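Local coordinates for protein MxaA (Stigmatella aurantiaca, PDB 4W4T) that serves as the terminal NADPH-binding reductase domain of the myxalamid polyketide-nonribosomal peptide assembly line, a Rossmann-fold relative of short-chain dehydrogenases, at residues A[191-204]-A[374-386]. Residues are numbered along the deposited sequence; the frame is centred on the assembly and turned at random.
Sequences VSVLPLGRKAPIRE and PRMVVCDSGDTLK
Glu204 OE2 is gripped by the hydroxyl of Thr384, which donates to it over 2.6 Å nearly in line with the C-O bond, by a weak bond from the Thr384 backbone N, and by the backbone N of His309. The other oxygen, OE1, takes the N-H of Asp383 on its syn lone pair at 2.9 Å. The carboxylate thus accepts from first-turn amides of the helix beginning at Gly382, whose N-terminal dipole would probably favour its negative charge. Extended beyond CG (chi2 153°), the chain carries the acid past Asp380 O to this helix start. A water donates to both Glu204 OE1 and Asp380 OD2, bridging the two acids; Asp380 OD2 also closes an Asx turn with Gly382 N. A glutamine in place of Glu204, neutral and with an NH2 for one oxygen, would probably leave either Asp383 N or the donors on OE2 without an acceptor. Two residues before Glu204, Ile202 forms a single beta bridge with Cys379: Ile202 N donates to Val378 O, and Asp380 N donates back to Ile202 O. The sulfur of Cys379 packs 3.7 Å from both Val191 CG1 and Leu194 CD1, while Val377 CG2 meets Ile202 CD1 at 3.9 Å, their side chains crossing at about a right angle. Farther along, Leu196 CD1 lies against Arg375 O. The loop after strand 185-188 of the Rossmann-type parallel sheet is thereby tied to extended 375-381 and, through Glu204, to helix 382-388, with His309 of sheet strand 307-310 touching Leu194 and Cys379; Val191 lies about 8 Å, between side chains, from NADPH-binding Tyr218 of helix 217-234.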
loop_
_atom_site.group_PDB
_atom_site.type_symbol
_atom_site.label_atom_id
_atom_site.label_comp_id
_atom_site.label_asym_id
_atom_site.label_seq_id
_atom_site.Cartn_x
_atom_site.Cartn_y
_atom_site.Cartn_z
ATOM N N VAL A 191 16.538 -12.618 11.577
ATOM C CA VAL A 191 16.106 -12.575 12.970
ATOM C C VAL A 191 14.586 -12.479 13.052
ATOM O O VAL A 191 14.001 -12.728 14.105
ATOM C CB VAL A 191 16.736 -11.395 13.747
ATOM C CG1 VAL A 191 18.249 -11.556 13.795
ATOM C CG2 VAL A 191 16.317 -10.058 13.130
ATOM N N SER A 192 13.937 -12.139 11.941
ATOM C CA SER A 192 12.470 -12.046 11.951
ATOM C C SER A 192 11.757 -13.400 12.042
ATOM O O SER A 192 10.518 -13.446 12.091
ATOM C CB SER A 192 11.981 -11.288 10.721
ATOM O OG SER A 192 12.403 -9.946 10.809
ATOM N N VAL A 193 12.502 -14.505 12.082
ATOM C CA VAL A 193 11.868 -15.780 12.407
ATOM C C VAL A 193 11.553 -15.879 13.908
ATOM O O VAL A 193 10.897 -16.833 14.348
ATOM C CB VAL A 193 12.733 -17.001 11.995
ATOM C CG1 VAL A 193 13.104 -16.906 10.533
ATOM C CG2 VAL A 193 13.986 -17.132 12.882
ATOM N N LEU A 194 12.024 -14.892 14.672
ATOM C CA LEU A 194 11.854 -14.845 16.134
ATOM C C LEU A 194 10.710 -13.925 16.574
ATOM O O LEU A 194 10.430 -12.911 15.925
ATOM C CB LEU A 194 13.152 -14.367 16.803
ATOM C CG LEU A 194 14.443 -15.125 16.496
ATOM C CD1 LEU A 194 15.653 -14.386 17.109
ATOM C CD2 LEU A 194 14.371 -16.558 17.006
ATOM N N PRO A 195 10.057 -14.261 17.697
ATOM C CA PRO A 195 8.996 -13.385 18.220
ATOM C C PRO A 195 9.541 -12.036 18.673
ATOM O O PRO A 195 10.677 -11.962 19.152
ATOM C CB PRO A 195 8.447 -14.167 19.417
ATOM C CG PRO A 195 9.597 -15.017 19.871
ATOM C CD PRO A 195 10.329 -15.403 18.593
ATOM N N LEU A 196 8.729 -10.991 18.516
ATOM C CA LEU A 196 9.073 -9.643 18.930
ATOM C C LEU A 196 8.608 -9.398 20.351
ATOM O O LEU A 196 7.701 -10.076 20.825
ATOM C CB LEU A 196 8.415 -8.617 18.012
ATOM C CG LEU A 196 8.578 -8.799 16.504
ATOM C CD1 LEU A 196 7.651 -7.827 15.788
ATOM C CD2 LEU A 196 10.028 -8.569 16.111
ATOM N N GLY A 197 9.199 -8.416 21.022
ATOM C CA GLY A 197 8.670 -7.985 22.303
ATOM C C GLY A 197 9.272 -8.645 23.537
ATOM O O GLY A 197 8.914 -8.292 24.662
ATOM N N ARG A 198 10.171 -9.601 23.329
ATOM C CA ARG A 198 10.817 -10.327 24.424
ATOM C C ARG A 198 11.991 -9.525 24.940
ATOM O O ARG A 198 12.739 -8.963 24.158
ATOM C CB ARG A 198 11.305 -11.695 23.958
ATOM C CG ARG A 198 10.257 -12.528 23.272
ATOM C CD ARG A 198 9.189 -12.966 24.252
ATOM N NE ARG A 198 8.124 -13.679 23.555
ATOM C CZ ARG A 198 8.213 -14.942 23.143
ATOM N NH1 ARG A 198 9.319 -15.650 23.372
ATOM N NH2 ARG A 198 7.191 -15.499 22.508
ATOM N N LYS A 199 12.149 -9.472 26.246
ATOM C CA LYS A 199 13.115 -8.613 26.861
ATOM C C LYS A 199 14.559 -9.063 26.714
ATOM O O LYS A 199 15.384 -8.318 26.347
ATOM C CB LYS A 199 12.830 -8.426 28.342
ATOM C CG LYS A 199 13.785 -7.465 28.999
ATOM C CD LYS A 199 14.901 -8.164 29.724
ATOM C CE LYS A 199 15.799 -7.177 30.476
ATOM N NZ LYS A 199 16.786 -7.957 31.227
ATOM N N ALA A 200 14.825 -10.294 27.056
ATOM C CA ALA A 200 16.178 -10.829 27.105
ATOM C C ALA A 200 16.646 -11.136 25.693
ATOM O O ALA A 200 15.839 -11.553 24.852
ATOM C CB ALA A 200 16.241 -12.062 27.976
ATOM N N PRO A 201 17.932 -10.882 25.418
ATOM C CA PRO A 201 18.501 -11.204 24.102
ATOM C C PRO A 201 18.289 -12.677 23.779
ATOM O O PRO A 201 18.629 -13.553 24.574
ATOM C CB PRO A 201 19.981 -10.864 24.266
ATOM C CG PRO A 201 19.991 -9.815 25.368
ATOM C CD PRO A 201 18.915 -10.235 26.306
ATOM N N ILE A 202 17.685 -12.957 22.631
ATOM C CA ILE A 202 17.371 -14.337 22.300
ATOM C C ILE A 202 18.642 -15.053 21.856
ATOM O O ILE A 202 19.393 -14.549 21.012
ATOM C CB ILE A 202 16.279 -14.418 21.220
ATOM C CG1 ILE A 202 14.975 -13.825 21.762
ATOM C CG2 ILE A 202 16.063 -15.871 20.777
ATOM C CD1 ILE A 202 13.857 -13.747 20.746
ATOM N N ARG A 203 18.890 -16.223 22.442
ATOM C CA ARG A 203 20.120 -16.959 22.171
ATOM C C ARG A 203 20.073 -17.639 20.815
ATOM O O ARG A 203 19.025 -18.091 20.370
ATOM C CB ARG A 203 20.385 -18.017 23.245
ATOM C CG ARG A 203 20.618 -17.458 24.633
ATOM C CD ARG A 203 20.849 -18.593 25.608
ATOM N NE ARG A 203 21.831 -19.539 25.087
ATOM C CZ ARG A 203 23.146 -19.382 25.198
ATOM N NH1 ARG A 203 23.639 -18.315 25.823
ATOM N NH2 ARG A 203 23.968 -20.290 24.694
ATOM N N GLU A 204 21.235 -17.712 20.184
ATOM C CA GLU A 204 21.386 -18.349 18.889
ATOM C C GLU A 204 21.013 -19.825 18.940
ATOM O O GLU A 204 20.501 -20.363 17.955
ATOM C CB GLU A 204 22.824 -18.156 18.388
ATOM C CG GLU A 204 23.114 -16.691 18.058
ATOM C CD GLU A 204 24.569 -16.301 18.188
ATOM O OE1 GLU A 204 25.149 -16.498 19.280
ATOM O OE2 GLU A 204 25.128 -15.779 17.197
ATOM N N PRO A 374 6.782 0.391 18.092
ATOM C CA PRO A 374 6.806 -0.994 17.614
ATOM C C PRO A 374 7.671 -1.926 18.460
ATOM O O PRO A 374 8.748 -1.530 18.895
ATOM C CB PRO A 374 7.385 -0.859 16.205
ATOM C CG PRO A 374 7.028 0.519 15.791
ATOM C CD PRO A 374 7.166 1.337 17.033
ATOM N N ARG A 375 7.185 -3.143 18.687
ATOM C CA ARG A 375 7.985 -4.193 19.301
ATOM C C ARG A 375 9.097 -4.587 18.347
ATOM O O ARG A 375 8.855 -4.768 17.156
ATOM C CB ARG A 375 7.142 -5.438 19.613
ATOM C CG ARG A 375 5.815 -5.172 20.309
ATOM C CD ARG A 375 4.803 -6.278 19.994
ATOM N NE ARG A 375 3.577 -6.117 20.774
ATOM C CZ ARG A 375 2.518 -6.912 20.685
ATOM N NH1 ARG A 375 2.528 -7.944 19.849
ATOM N NH2 ARG A 375 1.450 -6.678 21.438
HETATM N N MSE A 376 10.306 -4.745 18.871
HETATM C CA MSE A 376 11.409 -5.251 18.060
HETATM C C MSE A 376 12.100 -6.406 18.777
HETATM O O MSE A 376 11.848 -6.647 19.959
HETATM C CB MSE A 376 12.384 -4.125 17.742
HETATM C CG MSE A 376 11.708 -3.030 16.936
HETATM SE SE MSE A 376 12.931 -1.606 16.464
HETATM C CE MSE A 376 11.621 -0.195 16.087
ATOM N N VAL A 377 12.934 -7.147 18.059
ATOM C CA VAL A 377 13.609 -8.279 18.668
ATOM C C VAL A 377 15.020 -7.899 19.102
ATOM O O VAL A 377 15.697 -7.114 18.449
ATOM C CB VAL A 377 13.663 -9.494 17.705
ATOM C CG1 VAL A 377 14.344 -9.122 16.424
ATOM C CG2 VAL A 377 14.365 -10.662 18.366
ATOM N N VAL A 378 15.438 -8.443 20.234
ATOM C CA VAL A 378 16.798 -8.279 20.713
ATOM C C VAL A 378 17.459 -9.645 20.705
ATOM O O VAL A 378 16.899 -10.592 21.246
ATOM C CB VAL A 378 16.825 -7.674 22.126
ATOM C CG1 VAL A 378 18.253 -7.426 22.580
ATOM C CG2 VAL A 378 16.022 -6.401 22.146
ATOM N N CYS A 379 18.634 -9.736 20.081
ATOM C CA CYS A 379 19.330 -11.005 19.854
ATOM C C CYS A 379 20.690 -11.047 20.512
ATOM O O CYS A 379 21.431 -10.060 20.478
ATOM C CB CYS A 379 19.526 -11.261 18.357
ATOM S SG CYS A 379 17.989 -11.528 17.534
ATOM N N ASP A 380 21.013 -12.193 21.094
ATOM C CA ASP A 380 22.368 -12.445 21.577
ATOM C C ASP A 380 23.239 -12.904 20.414
ATOM O O ASP A 380 22.739 -13.544 19.488
ATOM C CB ASP A 380 22.361 -13.489 22.687
ATOM C CG ASP A 380 23.741 -13.707 23.281
ATOM O OD1 ASP A 380 24.202 -12.824 24.032
ATOM O OD2 ASP A 380 24.368 -14.746 22.985
ATOM N N SER A 381 24.530 -12.572 20.448
ATOM C CA SER A 381 25.430 -12.942 19.356
ATOM C C SER A 381 26.749 -13.534 19.854
ATOM O O SER A 381 27.765 -13.509 19.146
ATOM C CB SER A 381 25.700 -11.729 18.462
ATOM O OG SER A 381 26.145 -10.611 19.216
ATOM N N GLY A 382 26.718 -14.094 21.060
ATOM C CA GLY A 382 27.919 -14.596 21.702
ATOM C C GLY A 382 28.606 -15.706 20.922
ATOM O O GLY A 382 29.835 -15.761 20.898
ATOM N N ASP A 383 27.828 -16.583 20.282
ATOM C CA ASP A 383 28.414 -17.657 19.468
ATOM C C ASP A 383 29.078 -17.116 18.205
ATOM O O ASP A 383 30.117 -17.618 17.768
ATOM C CB ASP A 383 27.359 -18.700 19.102
ATOM C CG ASP A 383 26.827 -19.431 20.313
ATOM O OD1 ASP A 383 27.456 -19.316 21.386
ATOM O OD2 ASP A 383 25.794 -20.120 20.202
ATOM N N THR A 384 28.488 -16.084 17.617
ATOM C CA THR A 384 29.116 -15.422 16.487
ATOM C C THR A 384 30.425 -14.747 16.908
ATOM O O THR A 384 31.443 -14.869 16.235
ATOM C CB THR A 384 28.194 -14.376 15.873
ATOM O OG1 THR A 384 26.966 -15.009 15.468
ATOM C CG2 THR A 384 28.869 -13.731 14.673
ATOM N N LEU A 385 30.379 -14.025 18.024
ATOM C CA LEU A 385 31.559 -13.301 18.495
ATOM C C LEU A 385 32.742 -14.256 18.696
ATOM O O LEU A 385 33.857 -13.990 18.221
ATOM C CB LEU A 385 31.233 -12.554 19.787
ATOM C CG LEU A 385 32.208 -11.445 20.183
ATOM C CD1 LEU A 385 31.983 -10.169 19.349
ATOM C CD2 LEU A 385 32.104 -11.149 21.688
ATOM N N LYS A 386 32.491 -15.375 19.368
ATOM C CA LYS A 386 33.537 -16.390 19.551
ATOM C C LYS A 386 34.056 -16.938 18.230
ATOM O O LYS A 386 35.271 -16.993 18.008
ATOM C CB LYS A 386 33.042 -17.551 20.416
ATOM C CG LYS A 386 32.445 -17.137 21.741
ATOM C CD LYS A 386 32.277 -18.321 22.700
ATOM C CE LYS A 386 31.405 -17.937 23.899
ATOM N NZ LYS A 386 30.027 -18.503 23.800
HETATM O O HOH W 1 14.095 -10.075 22.293
HETATM O O HOH W 2 23.672 -16.721 21.454
#